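Local coordinates for protein SAWADEE HOMEODOMAIN HOMOLOG 1 (Arabidopsis thaliana, PDB 4IUP) that binds methylated histone H3 tails through its SAWADEE domain and, with RNA polymerase IV, supports RNA-directed DNA methylation and transcriptional silencing, at residues L4-K9 with T54-R59; E34-F39 with D47-V52. The protein carries 2 engineered substitutions. One frame throughout, in Å; residues are numbered along the deposited sequence.

Interaction 1. Residues L4-K9 with T54-R59; sequences LAFEAK and TSVRER. With CVM (cymal-4), chain E.
E7 and R57 form a hydrogen-bonded antiparallel pair where strand 6-9 meets strand 56-58, in the first Tudor-like half of the SAWADEE domain (SH3 clan). E7 N donates to R57 O at 2.9 Å and R57 N to E7 O; F6 with E58 and A8 with V56 are the flanking non-hydrogen-bonded pairs. The tight part is the side of the sheet carrying E7 and R57. Each holds CG between its own backbone N and carbonyl carbon (chi1 56° and 66°), and R57 then runs straight to NE, bringing its guanidinium side-on to the carboxylate, the two planes 42° apart. R57 NE reaches the anti lone pair of E7 OE2 at 2.9 Å, while R57 NH2 comes to E7 OE2 at 3.1 Å. The oxygen lies in the guanidinium plane and also bonds S60 OG; D91 and W16 hold the arginine by a salt bridge and a cation-pi contact.

A8 and V56 barely meet, A8 CB 4.5 Å from V56 CG2; each packs on strand 16-27, A8 on V19 and V56 on F22. Cymal-4 lies beside V56 and F6, its C11 4.0 Å from F6 CE2. The solvent side is the L4-A5 end, where the side chains of L4 and E58 cross at about a right angle, L4 CD2 3.5 Å from E58 OE1, and a water links A5 N to that oxygen. Here A5 CB sits over one face of the R59 guanidinium, 3.7 Å from CZ, and R59 NE and NH2 both donate to F6 O, approaching from the same face of that carbonyl.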
# COMPACT_ATOMS: atom_id res chain seq x y z
N LEU A 4 10.62 8.82 10.42
CA LEU A 4 9.39 8.56 9.68
C LEU A 4 9.67 8.56 8.18
O LEU A 4 10.43 9.40 7.70
CB LEU A 4 8.32 9.61 10.02
CG LEU A 4 7.68 9.49 11.40
CD1 LEU A 4 6.81 10.71 11.68
CD2 LEU A 4 6.87 8.20 11.52
N ALA A 5 9.10 7.59 7.47
CA ALA A 5 9.19 7.53 6.00
C ALA A 5 7.80 7.42 5.39
O ALA A 5 6.86 6.97 6.06
CB ALA A 5 10.07 6.35 5.56
N PHE A 6 7.68 7.82 4.13
CA PHE A 6 6.38 8.09 3.54
C PHE A 6 6.17 7.44 2.17
O PHE A 6 7.13 7.16 1.45
CB PHE A 6 6.15 9.61 3.45
CG PHE A 6 6.21 10.29 4.78
CD1 PHE A 6 5.09 10.32 5.61
CD2 PHE A 6 7.40 10.84 5.24
CE1 PHE A 6 5.15 10.93 6.87
CE2 PHE A 6 7.47 11.45 6.51
CZ PHE A 6 6.34 11.49 7.32
N GLU A 7 4.90 7.21 1.85
CA GLU A 7 4.48 6.82 0.51
C GLU A 7 3.40 7.79 0.07
O GLU A 7 2.69 8.38 0.91
CB GLU A 7 4.00 5.36 0.44
CG GLU A 7 2.86 4.98 1.42
CD GLU A 7 2.69 3.46 1.59
OE1 GLU A 7 3.68 2.73 1.43
OE2 GLU A 7 1.57 3.00 1.90
N ALA A 8 3.29 7.99 -1.24
CA ALA A 8 2.32 8.93 -1.79
C ALA A 8 1.50 8.30 -2.90
O ALA A 8 2.01 7.50 -3.70
CB ALA A 8 3.03 10.19 -2.31
N LYS A 9 0.25 8.68 -3.00
CA LYS A 9 -0.63 8.11 -3.98
C LYS A 9 -0.74 8.98 -5.22
O LYS A 9 -1.17 10.10 -5.15
CB LYS A 9 -1.98 7.90 -3.39
CG LYS A 9 -2.98 7.31 -4.28
CD LYS A 9 -4.12 7.09 -3.39
CE LYS A 9 -5.32 7.31 -4.01
NZ LYS A 9 -5.48 6.07 -4.74
N THR A 54 -5.26 13.12 1.58
CA THR A 54 -5.70 11.83 1.04
C THR A 54 -4.57 10.96 0.51
O THR A 54 -4.71 9.73 0.42
CB THR A 54 -6.71 12.02 -0.12
OG1 THR A 54 -6.07 12.69 -1.21
CG2 THR A 54 -7.92 12.83 0.33
N SER A 55 -3.46 11.57 0.14
CA SER A 55 -2.50 10.90 -0.74
C SER A 55 -1.04 10.90 -0.26
O SER A 55 -0.13 10.63 -1.04
CB SER A 55 -2.62 11.47 -2.16
OG SER A 55 -3.94 11.31 -2.65
N VAL A 56 -0.83 11.22 1.02
CA VAL A 56 0.48 11.05 1.67
C VAL A 56 0.25 10.37 3.02
O VAL A 56 -0.59 10.81 3.80
CB VAL A 56 1.22 12.40 1.92
CG1 VAL A 56 2.57 12.16 2.60
CG2 VAL A 56 1.42 13.17 0.62
N ARG A 57 0.99 9.30 3.29
CA ARG A 57 0.88 8.60 4.56
C ARG A 57 2.19 7.94 4.93
O ARG A 57 3.08 7.80 4.09
CB ARG A 57 -0.25 7.55 4.54
CG ARG A 57 0.01 6.38 3.58
CD ARG A 57 -1.23 5.50 3.42
NE ARG A 57 -0.91 4.33 2.59
CZ ARG A 57 -1.81 3.53 2.04
NH1 ARG A 57 -3.12 3.74 2.22
NH2 ARG A 57 -1.41 2.50 1.30
N GLU A 58 2.30 7.51 6.19
CA GLU A 58 3.46 6.75 6.63
C GLU A 58 3.55 5.47 5.80
O GLU A 58 2.53 4.86 5.49
CB GLU A 58 3.36 6.43 8.12
CG GLU A 58 4.63 5.86 8.73
CD GLU A 58 4.54 5.68 10.24
OE1 GLU A 58 5.45 5.05 10.82
OE2 GLU A 58 3.55 6.16 10.85
N ARG A 59 4.77 5.09 5.46
CA ARG A 59 5.04 3.98 4.55
C ARG A 59 4.52 2.67 5.12
O ARG A 59 4.62 2.43 6.33
CB ARG A 59 6.55 3.88 4.30
CG ARG A 59 6.96 2.95 3.17
CD ARG A 59 8.44 3.14 2.84
NE ARG A 59 8.72 4.46 2.27
CZ ARG A 59 9.93 4.98 2.11
NH1 ARG A 59 11.01 4.29 2.48
NH2 ARG A 59 10.08 6.19 1.58
C1 CVM E . 1.58 14.11 6.83
C2 CVM E . 2.31 14.43 5.53
C3 CVM E . 3.78 14.75 5.80
C4 CVM E . 4.19 16.05 5.09
C6 CVM E . 5.70 16.35 5.17
C7 CVM E . 5.92 17.68 5.91
C8 CVM E . 7.39 17.90 6.33
C9 CVM E . 8.37 16.96 5.60
C10 CVM E . 8.00 15.48 5.77
C11 CVM E . 6.49 15.23 5.86
O12 CVM E . 1.49 12.69 6.96
C13 CVM E . 0.13 12.18 6.93
O14 CVM E . -0.92 13.19 6.89
C15 CVM E . -2.25 12.61 6.73
C16 CVM E . -2.58 11.56 7.81
C17 CVM E . -1.43 10.60 8.16
C18 CVM E . -0.06 11.29 8.17
C19 CVM E . -3.33 13.71 6.75
O20 CVM E . -2.89 14.83 7.53
O21 CVM E . -1.67 10.00 9.44
O22 CVM E . 0.98 10.31 8.21
O23 CVM E . -3.69 10.77 7.35
O HOH W 1 7.88 5.35 8.87
O HOH W 2 -3.51 11.40 -5.31

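Interaction 2. Residues E34-F39 with D47-V52; sequences EVRVRF and DEWVNV
W49 turns one ring face to R36: R36 CB stands 3.7 Å from the centroid of the six-membered ring, 12° off its normal, a CH-pi contact. E34 O is at the ring edge. With chi1 at -175° CG points away from the backbone N of R36, and a bend at chi2 lays CD over the same indole face, nearer the rim; the guanidinium then takes D47 CB and E48 N over one face. The F39 ring meets E48 CG with its edge. R38 grips D47 side-on, NE to OD2 at 3.0 Å and NH2 to OD1 at 2.8 Å, each on a syn lone pair; waters tie D47 OD1 to R36 NE and D47 OD2 to F39 N. With alanine in place of W49, the aliphatic part of R36 would probably lose its flat support and R26 its cation-pi partner. On the hairpin face opposite W49, V35 CG2 touches V50 CG2 at 3.9 Å; V35 CG1 also meets V52 CG2 at 3.6 Å. Paired backbone bonds join V35 with V50 and V37 with E48, and N51 OD1 caps the following helix at T54 N. This is an antiparallel beta hairpin of the Tudor-like sheet.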
# COMPACT_ATOMS: atom_id res chain seq x y z
N GLU A 34 -1.62 20.66 -1.25
CA GLU A 34 -0.85 19.64 -1.96
C GLU A 34 0.64 19.84 -1.72
O GLU A 34 1.09 20.97 -1.52
CB GLU A 34 -1.15 19.67 -3.46
CG GLU A 34 -2.59 19.28 -3.84
CD GLU A 34 -2.81 19.20 -5.36
OE1 GLU A 34 -2.03 19.80 -6.12
OE2 GLU A 34 -3.78 18.53 -5.78
N VAL A 35 1.40 18.75 -1.73
CA VAL A 35 2.86 18.82 -1.67
C VAL A 35 3.46 18.25 -2.95
O VAL A 35 2.88 17.36 -3.56
CB VAL A 35 3.46 18.09 -0.43
CG1 VAL A 35 3.25 18.91 0.83
CG2 VAL A 35 2.86 16.67 -0.26
N ARG A 36 4.60 18.79 -3.35
CA ARG A 36 5.33 18.25 -4.50
C ARG A 36 6.34 17.23 -4.01
O ARG A 36 7.22 17.56 -3.20
CB ARG A 36 6.00 19.37 -5.30
CG ARG A 36 6.68 18.90 -6.58
CD ARG A 36 6.53 19.93 -7.67
NE ARG A 36 7.21 19.57 -8.92
CZ ARG A 36 6.63 18.95 -9.95
NH1 ARG A 36 5.36 18.57 -9.89
NH2 ARG A 36 7.35 18.69 -11.04
N VAL A 37 6.22 15.99 -4.48
CA VAL A 37 7.08 14.92 -3.99
C VAL A 37 8.05 14.43 -5.04
O VAL A 37 7.75 14.43 -6.24
CB VAL A 37 6.28 13.72 -3.41
CG1 VAL A 37 5.53 14.13 -2.14
CG2 VAL A 37 5.33 13.13 -4.44
N ARG A 38 9.23 14.02 -4.59
CA ARG A 38 10.18 13.33 -5.44
C ARG A 38 10.15 11.87 -5.03
O ARG A 38 10.26 11.55 -3.84
CB ARG A 38 11.58 13.92 -5.26
CG ARG A 38 12.66 13.21 -6.09
CD ARG A 38 13.81 14.15 -6.40
NE ARG A 38 13.41 15.17 -7.36
CZ ARG A 38 13.99 16.36 -7.48
NH1 ARG A 38 15.01 16.70 -6.69
NH2 ARG A 38 13.55 17.22 -8.39
N PHE A 39 9.98 10.98 -6.00
CA PHE A 39 9.82 9.56 -5.71
C PHE A 39 11.15 8.83 -5.59
O PHE A 39 12.15 9.24 -6.19
CB PHE A 39 8.93 8.89 -6.76
CG PHE A 39 7.53 9.43 -6.79
CD1 PHE A 39 6.65 9.17 -5.74
CD2 PHE A 39 7.10 10.22 -7.85
CE1 PHE A 39 5.35 9.67 -5.76
CE2 PHE A 39 5.80 10.72 -7.88
CZ PHE A 39 4.92 10.44 -6.83
N ASP A 47 8.61 13.70 -10.52
CA ASP A 47 8.02 14.55 -9.46
C ASP A 47 6.53 14.80 -9.71
O ASP A 47 6.13 15.04 -10.84
CB ASP A 47 8.72 15.91 -9.36
CG ASP A 47 10.19 15.81 -8.99
OD1 ASP A 47 10.90 16.83 -9.12
OD2 ASP A 47 10.65 14.72 -8.57
N GLU A 48 5.73 14.74 -8.65
CA GLU A 48 4.28 14.93 -8.77
C GLU A 48 3.73 15.76 -7.62
O GLU A 48 4.27 15.73 -6.52
CB GLU A 48 3.56 13.58 -8.78
CG GLU A 48 3.69 12.79 -10.05
CD GLU A 48 2.90 11.48 -10.01
OE1 GLU A 48 1.85 11.42 -9.34
OE2 GLU A 48 3.33 10.52 -10.68
N TRP A 49 2.64 16.47 -7.89
CA TRP A 49 1.84 17.09 -6.84
C TRP A 49 0.85 16.06 -6.31
O TRP A 49 0.19 15.37 -7.09
CB TRP A 49 1.06 18.29 -7.39
CG TRP A 49 1.90 19.47 -7.76
CD1 TRP A 49 2.26 19.86 -9.01
CD2 TRP A 49 2.47 20.43 -6.86
NE1 TRP A 49 3.03 21.01 -8.95
CE2 TRP A 49 3.17 21.38 -7.64
CE3 TRP A 49 2.46 20.59 -5.46
CZ2 TRP A 49 3.85 22.46 -7.07
CZ3 TRP A 49 3.14 21.66 -4.90
CH2 TRP A 49 3.82 22.59 -5.70
N VAL A 50 0.76 15.96 -4.98
CA VAL A 50 -0.18 15.05 -4.34
C VAL A 50 -0.89 15.73 -3.17
O VAL A 50 -0.27 16.50 -2.43
CB VAL A 50 0.51 13.74 -3.81
CG1 VAL A 50 1.04 12.89 -4.96
CG2 VAL A 50 1.63 14.07 -2.82
N ASN A 51 -2.17 15.43 -3.01
CA ASN A 51 -2.97 15.94 -1.91
C ASN A 51 -2.44 15.42 -0.57
O ASN A 51 -2.26 14.21 -0.41
CB ASN A 51 -4.43 15.54 -2.11
CG ASN A 51 -5.35 16.09 -1.05
OD1 ASN A 51 -5.36 15.62 0.09
ND2 ASN A 51 -6.16 17.09 -1.42
N VAL A 52 -2.18 16.32 0.37
CA VAL A 52 -1.59 15.95 1.67
C VAL A 52 -2.54 15.05 2.47
O VAL A 52 -2.13 14.01 2.98
CB VAL A 52 -1.17 17.19 2.51
CG1 VAL A 52 -0.68 16.78 3.90
CG2 VAL A 52 -0.10 17.97 1.80
O HOH W 3 -5.89 17.79 -4.39
O HOH W 4 -3.08 16.09 -7.24
O HOH W 5 10.10 19.39 -9.33
O HOH W 6 10.11 12.04 -8.77

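Overall arrangement
From the N terminus the chain first lays down strand 6-9, runs through the long strand 16-27 and enters the hairpin of interaction 2, which closes a short loop between strands 33-39 and 48-51. Helix 52-55 follows at once and delivers strand 56-62 back beside 6-9, where interaction 1 closes the longer loop; interaction 2 is nested inside it. Strand 16-27 stands between the two contacts in the sheet, pairing with both 33-39 and 6-9. The sheet curls enough for V56 to pack on V35 and V50, with V56 CG2 3.6 Å from V50 CG2. Cymal-4 borders both contacts, whereas the zinc site belongs to the later half of the chain.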